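Long-range contacts in extracellular haem-binding protein (Streptomyces reticuli, PDB 3FPW), which binds haem outside the cell, probably degrades it, and as an octamer probably interacts with its cognate two-component sensor kinase: residues A[79-84]-A[180-185]; A[86-91]-A[168-173]; A[69-74]-A[99-104]; A[117-122]-A[150-155]; A[93-98]-A[162-167]. All coordinates share one frame; numbering follows the deposited sequence.

Contact 1. Residues A[79-84]-A[180-185]; sequences EAAEKD and EQYARA
Tyr182 lays its ring flat against the last turn of helix 67-83, and this is the tight half of the contact. Ala81 CA stands 3.7 Å from the ring centroid, a CH-pi contact over the middle of the face, with Ala81 CB 3.7 Å from Tyr182 CD2. Here the helices also meet methyl to methyl: Ala80 CB touches Ala185 CB at 3.6 Å. Such small residues let a tyrosine fit between axes that approach to 9.1 Å and run 132° apart. The other half is looser and faces solvent. With CG beside its backbone N (chi1 -67°), Asp84 turns its carboxylate to the edge of the ring, the two planes 61° apart, and Tyr182 OH donates to the anti lone pair of Asp84 OD2 at 2.9 Å. Arg86 NH1 also bonds this hydroxyl, so the buried tyrosine keeps its polar end among charged groups on the solvent-facing side. A bound ferric ion lies about 8 Å from the tyrosine side chain. Two helices packed side by side against one face of an antiparallel sheet, here 67-83 and 176-187, belong to the alpha/beta fold of HbpS-like proteins.

Contact 2. Residues A[86-91]-A[168-173]; sequences RHVSVA and IGVAGA. With PO4 (phosphate ion), chain D.
Past Ser89 and Ala171 the paired strands stop bonding directly, and a water takes over: it accepts from His87 N at 3.0 Å and donates to Gly172 O at 2.8 Å. The break comes at Gly172, whose phi of 121° would jam a side chain against the preceding carbonyl and whose missing CB would also collide with His87 O. The turned backbone sends Gly172 N to a phosphate, probably from the crystallisation liquor, with a nearly straight bond of 2.7 Å to its O1. On the Ser89 to Ala91 side of the break the strands are regular and antiparallel. Ser89 with Ala171 and Ala91 with Gly169 are hydrogen-bonded pairs, the shortest bond running from Gly169 N to Ala91 O at 2.8 Å; Val90 and Val170 form the non-hydrogen-bonded pair between them. Those two valines stand side by side on one face, CG2 to CG2 4.0 Å apart. Val170 CG1, anti to its own N (chi1 176°), leans the other way and meets Val88 CB at 3.7 Å. Replacing Val170 with alanine would take away both branches and would probably leave Val88 and Val90 without their cross-strand partner and open a gap beside Ala183. Arg86 CG rests on Ala173 CB, while its guanidinium goes to Tyr182 and lies about 3 Å from a bound ferric ion. The valine face packs on helices 67-83 and 176-187, Val90 against Ala77 and Val170 against Ala183; Ala91 and Ala171 face helix 112-126, and strand 99-104 continues the sheet beyond Val90.

Contact 3. Residues A[69-74]-A[99-104]; sequences AATKAA and TLVTLR
Val101 holds CG1 anti to its backbone N (chi1 172°) and CG2 anti to its carbonyl carbon, and this splay sends the two methyls to different turns of helix 67-83. CG1 meets Ala74 CB at 3.7 Å, while CG2 comes to 3.9 Å from Ala70 CB. Thr71 crosses Val101 at about a right angle, putting OG1 3.7 Å from Val101 CG2; OG1 is hydrogen-bonded to Leu67 O one turn back, and its contact with the valine is van der Waals packing. Leu103, two residues on, extends CD1 to Ala74 CB at 3.6 Å, so that one alanine methyl receives two branched side chains. The helix runs along the sheet face, crossing strand 99-104 at -30°, an alpha/beta layer in which alanines let the axes approach to 8.1 Å. No hydrogen bond joins the two segments. Leu100 lies further off, its CD1 4.3 Å from Ala70 CB; together with Val101 it forms a classic beta bulge opposite Val92. Thr102 points away from the helix, and its hydroxyl bonds Thr102 of a neighbouring subunit. There Val101 to Leu103 pair antiparallel with a strand of that chain, extending the sheet across the interface.

Contact 4. Residues A[117-122]-A[150-155]; sequences ERKAFT and LFLAGG. With PO4 (phosphate ion), chain E; PO4 (phosphate ion), chain G; PO4 (phosphate ion), chain D.
The Phe151 ring takes Thr122 CG2 over the centre of one face, a CH-pi contact at 4.2 Å from the centroid and 7° off the normal, while Arg118 receives its partners at the guanidinium edge. Arg118 NE donates to O2 of one phosphate at 3.0 Å, and NH1 and NH2 grip O1 and O2 of a second; all the phosphates here probably come from the crystallisation liquor. A leucine in place of Arg118 would probably leave these two ions without their charged, edge-on donors. Arg118 CB packs on Leu150 CB at 3.6 Å. Thr122 OG1 links helix to loop: it donates to Arg118 O and accepts from Leu150 N at 2.9 Å in a nearly straight bond. Arg118 O thereby takes two donors, Thr122 N and OG1, from opposite faces of its plane. Lys119 runs extended past Leu150 and Leu152, and its NZ donates to Ala153 O at 2.9 Å and to O3 of a third phosphate, the one also held by Gly172 N, at 2.7 Å. Lys119 NZ also hydrogen-bonds Val170 O and forms a salt bridge with Asp179. This grouping, between helix 112-126 and the loop after strand 163-171, is consistent with an anion-binding pocket.

Contact 5. Residues A[93-98]-A[162-167]; sequences VDRNGN and GAPVAG
Val93 and Gly167 form an antiparallel hydrogen-bonded pair, Val93 N to Gly167 O at 2.9 Å and Gly167 N to Val93 O at 2.8 Å, Asp94 and Ala166 the non-hydrogen-bonded pair that follows, and then Arg95 N reaches Val165 O at 3.0 Å from above the carbonyl plane, 61° out of it, as the strand yields to a type I turn from Asp94 to Gly97. Arg95, bent at chi2 (66°), runs alongside Pro164 and lays one face of its guanidinium over Pro164 CG, which is 3.7 Å from NH1. Arg95 NH1 bonds Val124 O, and NH2 bonds Gly107 O of another subunit. Asp94 OD2 accepts from Asn96 N at 2.8 Å in an Asx turn through the anti lone pair. OD1 accepts a hydrogen bond from a water that also donates to Val165 O, in the classic beta bulge that Val165 and Ala166 form opposite Val158. Asp94 OD1 is also hydrogen-bonded to His64 ND1. Both carboxylate oxygens are thus engaged, OD2 holding the Asx turn and OD1 reaching the neighbouring strand through the water, while the Pro164 ring covers part of one guanidinium face and leaves NH1 to bond within the chain and NH2 across the subunit boundary.

Overall arrangement
From the N terminus, helix 67-83 opens contact 3 and then contact 1; contact 3 closes first, on strand 99-104, the sheet edge continued by a neighbouring subunit. Strand 89-94 opens contacts 2 and 5 in between, so contact 3 crosses contacts 1, 2 and 5. Helix 112-126 begins contact 4, which closes at 150-155; contact 5 closes on strand 163-171, contact 2 further along it, and contact 1 last, on helix 176-187. Contact 4 thus nests in 5, 5 in 2 and 2 in 1. Contacts 2 and 5 hold the two ends of one strand pair; contact 1 joins the two helices covering one sheet face, contact 3 lays the first of them on strand 99-104, and contact 4 lies over the other face.

Contact 1. Residues A[79-84]-A[180-185]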
# COMPACT_ATOMS: atom_id res chain seq x y z
N GLU A 79 -23.71 -1.63 -22.26
CA GLU A 79 -24.90 -1.35 -23.06
C GLU A 79 -26.15 -1.95 -22.45
O GLU A 79 -27.20 -1.32 -22.46
CB GLU A 79 -24.71 -1.81 -24.50
CG GLU A 79 -23.71 -0.93 -25.26
CD GLU A 79 -23.21 -1.58 -26.54
OE1 GLU A 79 -23.87 -2.54 -27.02
OE2 GLU A 79 -22.16 -1.14 -27.06
N ALA A 80 -26.02 -3.15 -21.91
CA ALA A 80 -27.17 -3.80 -21.27
C ALA A 80 -27.60 -3.01 -20.03
O ALA A 80 -28.79 -2.79 -19.80
CB ALA A 80 -26.85 -5.25 -20.90
N ALA A 81 -26.65 -2.57 -19.23
CA ALA A 81 -27.02 -1.72 -18.09
C ALA A 81 -27.65 -0.39 -18.55
O ALA A 81 -28.65 0.07 -17.97
CB ALA A 81 -25.80 -1.47 -17.20
N GLU A 82 -27.07 0.24 -19.57
CA GLU A 82 -27.56 1.53 -20.03
C GLU A 82 -28.99 1.43 -20.54
O GLU A 82 -29.77 2.37 -20.36
CB GLU A 82 -26.65 2.08 -21.13
CG GLU A 82 -25.36 2.67 -20.61
CD GLU A 82 -24.45 3.11 -21.73
OE1 GLU A 82 -23.45 3.79 -21.45
OE2 GLU A 82 -24.74 2.77 -22.90
N LYS A 83 -29.31 0.31 -21.17
CA LYS A 83 -30.67 0.05 -21.71
C LYS A 83 -31.69 0.12 -20.59
O LYS A 83 -32.85 0.56 -20.80
CB LYS A 83 -30.72 -1.34 -22.37
CG LYS A 83 -31.93 -1.59 -23.29
CD LYS A 83 -31.84 -2.96 -24.01
CE LYS A 83 -30.44 -3.22 -24.59
NZ LYS A 83 -30.36 -4.46 -25.44
N ASP A 84 -31.27 -0.31 -19.40
CA ASP A 84 -32.13 -0.36 -18.22
C ASP A 84 -32.03 0.88 -17.35
O ASP A 84 -32.65 0.95 -16.29
CB ASP A 84 -31.75 -1.56 -17.36
CG ASP A 84 -32.06 -2.87 -18.03
OD1 ASP A 84 -32.62 -2.87 -19.16
OD2 ASP A 84 -31.74 -3.90 -17.41
N GLU A 180 -24.88 -9.01 -12.02
CA GLU A 180 -24.50 -10.26 -12.66
C GLU A 180 -25.30 -10.53 -13.94
O GLU A 180 -24.78 -11.15 -14.87
CB GLU A 180 -24.56 -11.44 -11.69
CG GLU A 180 -23.52 -12.49 -12.02
CD GLU A 180 -23.41 -13.53 -10.93
OE1 GLU A 180 -24.03 -14.61 -11.06
OE2 GLU A 180 -22.72 -13.26 -9.93
N GLN A 181 -26.54 -10.06 -13.99
CA GLN A 181 -27.31 -10.05 -15.24
C GLN A 181 -26.53 -9.32 -16.33
O GLN A 181 -26.41 -9.81 -17.46
CB GLN A 181 -28.66 -9.37 -15.03
CG GLN A 181 -29.59 -9.32 -16.24
CD GLN A 181 -30.97 -8.74 -15.88
OE1 GLN A 181 -31.32 -7.64 -16.29
NE2 GLN A 181 -31.74 -9.49 -15.10
N TYR A 182 -26.01 -8.15 -16.01
CA TYR A 182 -25.30 -7.39 -17.05
C TYR A 182 -23.96 -8.03 -17.41
O TYR A 182 -23.53 -7.98 -18.57
CB TYR A 182 -25.09 -5.94 -16.60
CG TYR A 182 -26.39 -5.26 -16.21
CD1 TYR A 182 -27.52 -5.40 -17.01
CD2 TYR A 182 -26.47 -4.46 -15.10
CE1 TYR A 182 -28.70 -4.79 -16.67
CE2 TYR A 182 -27.64 -3.84 -14.75
CZ TYR A 182 -28.76 -4.00 -15.55
OH TYR A 182 -29.96 -3.38 -15.22
N ALA A 183 -23.30 -8.64 -16.43
CA ALA A 183 -22.07 -9.39 -16.70
C ALA A 183 -22.36 -10.53 -17.69
O ALA A 183 -21.63 -10.73 -18.63
CB ALA A 183 -21.45 -9.95 -15.40
N ARG A 184 -23.44 -11.27 -17.45
CA ARG A 184 -23.82 -12.34 -18.35
C ARG A 184 -24.16 -11.81 -19.74
O ARG A 184 -23.91 -12.49 -20.73
CB ARG A 184 -25.02 -13.11 -17.79
CG ARG A 184 -24.69 -14.01 -16.59
CD ARG A 184 -25.84 -14.98 -16.30
NE ARG A 184 -27.10 -14.28 -16.08
CZ ARG A 184 -27.51 -13.84 -14.89
NH1 ARG A 184 -26.76 -14.03 -13.82
NH2 ARG A 184 -28.68 -13.23 -14.77
N ALA A 185 -24.76 -10.62 -19.82
CA ALA A 185 -25.06 -10.01 -21.11
C ALA A 185 -23.78 -9.69 -21.88
O ALA A 185 -23.73 -9.80 -23.11
CB ALA A 185 -25.89 -8.74 -20.91

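Contact 2. Residues A[86-91]-A[168-173]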
# COMPACT_ATOMS: atom_id res chain seq x y z
N ARG A 86 -29.30 1.87 -15.84
CA ARG A 86 -28.36 1.61 -14.76
C ARG A 86 -26.99 2.20 -15.09
O ARG A 86 -26.65 2.41 -16.26
CB ARG A 86 -28.23 0.10 -14.45
CG ARG A 86 -29.05 -0.40 -13.25
CD ARG A 86 -30.51 -0.08 -13.46
NE ARG A 86 -31.41 -0.42 -12.36
CZ ARG A 86 -32.17 -1.51 -12.34
NH1 ARG A 86 -32.09 -2.39 -13.33
NH2 ARG A 86 -33.01 -1.72 -11.32
N HIS A 87 -26.21 2.46 -14.04
CA HIS A 87 -24.92 3.12 -14.18
C HIS A 87 -23.86 2.24 -13.54
O HIS A 87 -23.84 2.12 -12.33
CB HIS A 87 -24.99 4.46 -13.44
CG HIS A 87 -26.15 5.28 -13.87
ND1 HIS A 87 -26.15 6.02 -15.02
CD2 HIS A 87 -27.38 5.43 -13.32
CE1 HIS A 87 -27.32 6.62 -15.17
NE2 HIS A 87 -28.09 6.27 -14.15
N VAL A 88 -23.02 1.60 -14.35
CA VAL A 88 -22.15 0.54 -13.83
C VAL A 88 -20.74 0.75 -14.29
O VAL A 88 -20.49 1.47 -15.26
CB VAL A 88 -22.61 -0.87 -14.26
CG1 VAL A 88 -24.06 -1.14 -13.79
CG2 VAL A 88 -22.45 -1.09 -15.81
N SER A 89 -19.80 0.13 -13.58
CA SER A 89 -18.46 -0.06 -14.10
C SER A 89 -18.32 -1.52 -14.48
O SER A 89 -18.97 -2.41 -13.88
CB SER A 89 -17.38 0.29 -13.06
OG SER A 89 -17.40 1.67 -12.71
N VAL A 90 -17.45 -1.80 -15.45
CA VAL A 90 -17.28 -3.15 -15.96
C VAL A 90 -15.79 -3.43 -16.08
O VAL A 90 -15.01 -2.56 -16.51
CB VAL A 90 -17.98 -3.35 -17.34
CG1 VAL A 90 -17.81 -4.78 -17.83
CG2 VAL A 90 -19.46 -3.02 -17.23
N ALA A 91 -15.38 -4.62 -15.68
CA ALA A 91 -13.98 -5.01 -15.85
C ALA A 91 -13.90 -6.36 -16.49
O ALA A 91 -14.71 -7.25 -16.17
CB ALA A 91 -13.25 -5.06 -14.52
N ILE A 168 -15.67 -11.54 -16.24
CA ILE A 168 -16.28 -10.24 -16.48
C ILE A 168 -16.99 -9.84 -15.19
O ILE A 168 -17.77 -10.64 -14.64
CB ILE A 168 -17.31 -10.32 -17.61
CG1 ILE A 168 -16.63 -10.78 -18.89
CG2 ILE A 168 -17.98 -8.96 -17.78
CD1 ILE A 168 -17.60 -11.08 -20.04
N GLY A 169 -16.68 -8.65 -14.69
CA GLY A 169 -17.25 -8.16 -13.44
C GLY A 169 -17.98 -6.85 -13.63
O GLY A 169 -17.55 -6.01 -14.39
N VAL A 170 -19.12 -6.69 -12.96
CA VAL A 170 -19.94 -5.49 -13.09
C VAL A 170 -20.33 -5.05 -11.71
O VAL A 170 -20.62 -5.89 -10.84
CB VAL A 170 -21.23 -5.77 -13.89
CG1 VAL A 170 -22.15 -4.52 -13.95
CG2 VAL A 170 -20.84 -6.19 -15.29
N ALA A 171 -20.30 -3.75 -11.50
CA ALA A 171 -20.74 -3.23 -10.20
C ALA A 171 -21.41 -1.89 -10.38
O ALA A 171 -21.16 -1.21 -11.37
CB ALA A 171 -19.51 -3.10 -9.26
N GLY A 172 -22.33 -1.52 -9.48
CA GLY A 172 -22.98 -0.21 -9.58
C GLY A 172 -24.49 -0.28 -9.71
O GLY A 172 -25.16 0.73 -9.53
N ALA A 173 -25.03 -1.46 -10.03
CA ALA A 173 -26.48 -1.63 -10.08
C ALA A 173 -27.03 -1.76 -8.66
O ALA A 173 -26.27 -1.95 -7.70
CB ALA A 173 -26.88 -2.84 -10.91
P PO4 D . -21.74 -3.15 -6.10
O1 PO4 D . -22.61 -3.10 -7.35
O2 PO4 D . -22.67 -3.03 -4.92
O3 PO4 D . -21.12 -4.51 -6.08
O4 PO4 D . -20.62 -2.08 -5.98
O HOH W 1 -27.16 1.67 -11.32

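Contact 3. Residues A[69-74]-A[99-104]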
# COMPACT_ATOMS: atom_id res chain seq x y z
N ALA A 69 -11.99 -9.04 -28.24
CA ALA A 69 -13.11 -9.80 -27.65
C ALA A 69 -13.43 -9.28 -26.25
O ALA A 69 -14.60 -9.11 -25.89
CB ALA A 69 -12.74 -11.27 -27.56
N ALA A 70 -12.40 -9.02 -25.46
CA ALA A 70 -12.66 -8.50 -24.10
C ALA A 70 -13.38 -7.15 -24.13
O ALA A 70 -14.26 -6.86 -23.31
CB ALA A 70 -11.35 -8.37 -23.35
N THR A 71 -12.98 -6.31 -25.08
CA THR A 71 -13.63 -5.01 -25.26
C THR A 71 -15.08 -5.15 -25.69
O THR A 71 -15.96 -4.47 -25.16
CB THR A 71 -12.87 -4.17 -26.30
OG1 THR A 71 -11.52 -3.98 -25.84
CG2 THR A 71 -13.56 -2.80 -26.49
N LYS A 72 -15.33 -6.05 -26.64
CA LYS A 72 -16.70 -6.28 -27.12
C LYS A 72 -17.59 -6.71 -25.95
O LYS A 72 -18.72 -6.21 -25.83
CB LYS A 72 -16.66 -7.36 -28.22
CG LYS A 72 -18.01 -7.86 -28.73
CD LYS A 72 -17.86 -8.72 -29.99
CE LYS A 72 -17.31 -10.12 -29.68
NZ LYS A 72 -17.54 -11.10 -30.81
N ALA A 73 -17.09 -7.61 -25.11
CA ALA A 73 -17.86 -8.12 -23.99
C ALA A 73 -18.11 -7.00 -22.95
O ALA A 73 -19.23 -6.84 -22.44
CB ALA A 73 -17.13 -9.31 -23.33
N ALA A 74 -17.08 -6.24 -22.64
CA ALA A 74 -17.23 -5.17 -21.66
C ALA A 74 -18.27 -4.18 -22.15
O ALA A 74 -19.14 -3.77 -21.40
CB ALA A 74 -15.89 -4.49 -21.44
N THR A 99 -5.88 -7.23 -15.34
CA THR A 99 -7.04 -6.54 -15.90
C THR A 99 -6.75 -6.24 -17.36
O THR A 99 -5.70 -5.70 -17.69
CB THR A 99 -7.33 -5.23 -15.16
OG1 THR A 99 -7.62 -5.54 -13.79
CG2 THR A 99 -8.51 -4.50 -15.77
N LEU A 100 -7.68 -6.61 -18.23
CA LEU A 100 -7.57 -6.39 -19.68
C LEU A 100 -8.35 -5.17 -20.15
O LEU A 100 -7.89 -4.43 -21.02
CB LEU A 100 -8.12 -7.59 -20.44
CG LEU A 100 -7.47 -8.94 -20.14
CD1 LEU A 100 -8.07 -9.95 -21.13
CD2 LEU A 100 -5.97 -8.89 -20.28
N VAL A 101 -9.53 -4.95 -19.57
CA VAL A 101 -10.39 -3.83 -19.94
C VAL A 101 -11.11 -3.32 -18.70
O VAL A 101 -11.57 -4.12 -17.89
CB VAL A 101 -11.50 -4.26 -20.95
CG1 VAL A 101 -12.51 -3.11 -21.18
CG2 VAL A 101 -10.90 -4.69 -22.26
N THR A 102 -11.19 -2.00 -18.55
CA THR A 102 -12.14 -1.40 -17.61
C THR A 102 -12.89 -0.30 -18.29
O THR A 102 -12.34 0.43 -19.14
CB THR A 102 -11.47 -0.81 -16.35
OG1 THR A 102 -10.55 0.23 -16.72
CG2 THR A 102 -10.77 -1.89 -15.56
N LEU A 103 -14.16 -0.16 -17.91
CA LEU A 103 -15.01 0.90 -18.45
C LEU A 103 -15.81 1.43 -17.29
O LEU A 103 -16.51 0.66 -16.62
CB LEU A 103 -15.97 0.31 -19.47
CG LEU A 103 -15.40 -0.36 -20.73
CD1 LEU A 103 -16.59 -0.93 -21.54
CD2 LEU A 103 -14.62 0.66 -21.54
N ARG A 104 -15.70 2.73 -17.03
CA ARG A 104 -16.47 3.34 -15.95
C ARG A 104 -17.71 4.03 -16.53
O ARG A 104 -17.59 5.07 -17.18
CB ARG A 104 -15.61 4.36 -15.19
CG ARG A 104 -16.31 4.93 -13.92
CD ARG A 104 -15.57 6.11 -13.35
NE ARG A 104 -14.21 5.73 -12.97
CZ ARG A 104 -13.81 5.50 -11.73
NH1 ARG A 104 -14.66 5.64 -10.70
NH2 ARG A 104 -12.54 5.15 -11.51

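Contact 4. Residues A[117-122]-A[150-155]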
# COMPACT_ATOMS: atom_id res chain seq x y z
N GLU A 117 -13.63 -4.85 -10.83
CA GLU A 117 -12.35 -5.53 -11.03
C GLU A 117 -12.21 -6.75 -10.14
O GLU A 117 -11.81 -7.83 -10.60
CB GLU A 117 -11.21 -4.57 -10.73
CG GLU A 117 -10.72 -3.76 -11.88
CD GLU A 117 -9.35 -3.17 -11.57
OE1 GLU A 117 -9.27 -2.45 -10.55
OE2 GLU A 117 -8.36 -3.44 -12.30
N ARG A 118 -12.52 -6.59 -8.86
CA ARG A 118 -12.36 -7.70 -7.92
C ARG A 118 -13.33 -8.83 -8.20
O ARG A 118 -12.96 -9.99 -8.05
CB ARG A 118 -12.45 -7.22 -6.48
CG ARG A 118 -11.29 -6.32 -6.15
CD ARG A 118 -11.31 -5.91 -4.69
NE ARG A 118 -10.03 -5.32 -4.33
CZ ARG A 118 -9.26 -5.75 -3.33
NH1 ARG A 118 -9.68 -6.74 -2.53
NH2 ARG A 118 -8.11 -5.14 -3.11
N LYS A 119 -14.56 -8.49 -8.57
CA LYS A 119 -15.51 -9.54 -8.94
C LYS A 119 -15.02 -10.36 -10.12
O LYS A 119 -15.14 -11.58 -10.12
CB LYS A 119 -16.90 -8.98 -9.27
CG LYS A 119 -17.59 -8.39 -8.05
CD LYS A 119 -18.97 -7.93 -8.45
CE LYS A 119 -19.62 -7.03 -7.40
NZ LYS A 119 -20.95 -6.49 -7.88
N ALA A 120 -14.52 -9.68 -11.15
CA ALA A 120 -13.99 -10.37 -12.31
C ALA A 120 -12.82 -11.31 -11.93
O ALA A 120 -12.74 -12.46 -12.40
CB ALA A 120 -13.55 -9.35 -13.38
N PHE A 121 -11.90 -10.81 -11.12
CA PHE A 121 -10.76 -11.60 -10.67
C PHE A 121 -11.27 -12.84 -9.91
O PHE A 121 -10.74 -13.93 -10.03
CB PHE A 121 -9.93 -10.70 -9.71
CG PHE A 121 -8.72 -11.38 -9.12
CD1 PHE A 121 -8.76 -11.96 -7.85
CD2 PHE A 121 -7.52 -11.43 -9.84
CE1 PHE A 121 -7.63 -12.59 -7.30
CE2 PHE A 121 -6.39 -12.03 -9.28
CZ PHE A 121 -6.45 -12.62 -8.03
N THR A 122 -12.32 -12.66 -9.11
CA THR A 122 -12.80 -13.74 -8.25
C THR A 122 -13.46 -14.82 -9.09
O THR A 122 -13.22 -16.03 -8.89
CB THR A 122 -13.74 -13.19 -7.20
OG1 THR A 122 -13.02 -12.22 -6.44
CG2 THR A 122 -14.22 -14.30 -6.28
N LEU A 150 -13.50 -10.58 -4.13
CA LEU A 150 -14.76 -9.98 -3.69
C LEU A 150 -15.85 -10.99 -3.97
O LEU A 150 -16.20 -11.22 -5.12
CB LEU A 150 -15.01 -8.66 -4.43
CG LEU A 150 -16.30 -7.97 -4.03
CD1 LEU A 150 -16.44 -7.81 -2.53
CD2 LEU A 150 -16.38 -6.59 -4.74
N PHE A 151 -16.37 -11.59 -2.91
CA PHE A 151 -17.34 -12.67 -3.03
C PHE A 151 -18.76 -12.10 -3.01
O PHE A 151 -19.52 -12.24 -2.04
CB PHE A 151 -17.13 -13.64 -1.87
CG PHE A 151 -15.97 -14.57 -2.09
CD1 PHE A 151 -14.66 -14.13 -1.94
CD2 PHE A 151 -16.19 -15.88 -2.49
CE1 PHE A 151 -13.58 -15.00 -2.14
CE2 PHE A 151 -15.11 -16.75 -2.70
CZ PHE A 151 -13.81 -16.31 -2.54
N LEU A 152 -19.11 -11.42 -4.08
CA LEU A 152 -20.34 -10.66 -4.15
C LEU A 152 -20.83 -10.75 -5.59
O LEU A 152 -20.04 -10.55 -6.53
CB LEU A 152 -20.03 -9.21 -3.78
CG LEU A 152 -21.16 -8.19 -3.88
CD1 LEU A 152 -22.26 -8.52 -2.85
CD2 LEU A 152 -20.59 -6.80 -3.68
N ALA A 153 -22.10 -11.12 -5.76
CA ALA A 153 -22.70 -11.29 -7.09
C ALA A 153 -22.33 -10.16 -8.06
O ALA A 153 -22.34 -8.98 -7.70
CB ALA A 153 -24.22 -11.39 -6.95
N GLY A 154 -21.99 -10.56 -9.28
CA GLY A 154 -21.71 -9.62 -10.33
C GLY A 154 -20.52 -9.99 -11.21
O GLY A 154 -20.24 -9.27 -12.19
N GLY A 155 -19.81 -11.07 -10.87
CA GLY A 155 -18.71 -11.55 -11.74
C GLY A 155 -19.06 -12.90 -12.35
O GLY A 155 -19.68 -13.73 -11.69
P PO4 E . -8.01 -4.18 -7.26
O1 PO4 E . -8.61 -4.39 -8.63
O2 PO4 E . -8.99 -3.43 -6.36
O3 PO4 E . -7.69 -5.52 -6.63
O4 PO4 E . -6.74 -3.36 -7.41
P PO4 G . -6.24 -6.81 -0.97
O1 PO4 G . -7.48 -7.69 -0.99
O2 PO4 G . -6.60 -5.41 -0.52
O3 PO4 G . -5.25 -7.42 -0.00
O4 PO4 G . -5.63 -6.75 -2.35
P PO4 D . -21.74 -3.15 -6.10
O1 PO4 D . -22.61 -3.10 -7.35
O2 PO4 D . -22.67 -3.03 -4.92
O3 PO4 D . -21.12 -4.51 -6.08
O4 PO4 D . -20.62 -2.08 -5.98

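Contact 5. Residues A[93-98]-A[162-167]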
# COMPACT_ATOMS: atom_id res chain seq x y z
N VAL A 93 -11.05 -9.36 -16.58
CA VAL A 93 -9.78 -9.76 -15.97
C VAL A 93 -9.37 -11.14 -16.51
O VAL A 93 -10.16 -12.08 -16.57
CB VAL A 93 -9.90 -9.79 -14.41
CG1 VAL A 93 -8.62 -10.35 -13.77
CG2 VAL A 93 -10.20 -8.38 -13.86
N ASP A 94 -8.13 -11.25 -16.96
CA ASP A 94 -7.60 -12.51 -17.48
C ASP A 94 -7.43 -13.54 -16.36
O ASP A 94 -7.25 -13.20 -15.19
CB ASP A 94 -6.22 -12.21 -18.11
CG ASP A 94 -5.75 -13.32 -19.05
OD1 ASP A 94 -5.94 -13.15 -20.29
OD2 ASP A 94 -5.24 -14.35 -18.57
N ARG A 95 -7.43 -14.81 -16.75
CA ARG A 95 -7.14 -15.89 -15.82
C ARG A 95 -5.76 -15.72 -15.17
O ARG A 95 -5.49 -16.23 -14.08
CB ARG A 95 -7.23 -17.23 -16.58
CG ARG A 95 -6.72 -18.43 -15.82
CD ARG A 95 -7.52 -18.81 -14.59
NE ARG A 95 -6.95 -20.06 -14.03
CZ ARG A 95 -7.46 -20.70 -12.99
NH1 ARG A 95 -8.55 -20.22 -12.40
NH2 ARG A 95 -6.89 -21.82 -12.53
N ASN A 96 -4.88 -14.98 -15.83
CA ASN A 96 -3.57 -14.75 -15.21
C ASN A 96 -3.50 -13.55 -14.31
O ASN A 96 -2.50 -13.38 -13.62
CB ASN A 96 -2.49 -14.52 -16.30
CG ASN A 96 -2.68 -13.19 -17.08
OD1 ASN A 96 -3.33 -12.24 -16.61
ND2 ASN A 96 -2.08 -13.12 -18.27
N GLY A 97 -4.57 -12.77 -14.18
CA GLY A 97 -5.04 -12.18 -12.95
C GLY A 97 -4.89 -10.69 -13.40
O GLY A 97 -5.18 -9.74 -12.66
N ASN A 98 -4.44 -10.46 -14.65
CA ASN A 98 -4.32 -9.08 -15.19
C ASN A 98 -5.63 -8.49 -15.68
O ASN A 98 -6.40 -9.16 -16.38
CB ASN A 98 -3.34 -9.01 -16.38
CG ASN A 98 -1.90 -9.26 -15.97
OD1 ASN A 98 -1.52 -9.08 -14.81
ND2 ASN A 98 -1.07 -9.67 -16.94
N GLY A 162 -12.93 -25.63 -21.98
CA GLY A 162 -13.26 -26.08 -20.66
C GLY A 162 -12.50 -25.38 -19.55
O GLY A 162 -12.80 -25.60 -18.38
N ALA A 163 -11.52 -24.54 -19.89
CA ALA A 163 -10.71 -23.91 -18.85
C ALA A 163 -11.06 -22.43 -18.75
O ALA A 163 -11.31 -21.79 -19.76
CB ALA A 163 -9.23 -24.08 -19.15
N PRO A 164 -11.05 -21.87 -17.53
CA PRO A 164 -11.35 -20.43 -17.43
C PRO A 164 -10.28 -19.58 -18.11
O PRO A 164 -9.08 -19.84 -17.91
CB PRO A 164 -11.35 -20.18 -15.89
CG PRO A 164 -10.54 -21.30 -15.32
CD PRO A 164 -10.80 -22.49 -16.22
N VAL A 165 -10.69 -18.58 -18.89
CA VAL A 165 -9.71 -17.66 -19.52
C VAL A 165 -9.90 -16.20 -19.12
O VAL A 165 -8.97 -15.40 -19.21
CB VAL A 165 -9.66 -17.79 -21.07
CG1 VAL A 165 -9.14 -19.17 -21.50
CG2 VAL A 165 -11.04 -17.51 -21.66
N ALA A 166 -11.10 -15.85 -18.67
CA ALA A 166 -11.35 -14.48 -18.26
C ALA A 166 -12.52 -14.44 -17.29
O ALA A 166 -13.32 -15.38 -17.22
CB ALA A 166 -11.65 -13.60 -19.48
N GLY A 167 -12.62 -13.35 -16.56
CA GLY A 167 -13.84 -13.06 -15.79
C GLY A 167 -14.34 -11.71 -16.21
O GLY A 167 -13.55 -10.81 -16.50
O HOH W 2 -8.37 -13.73 -21.33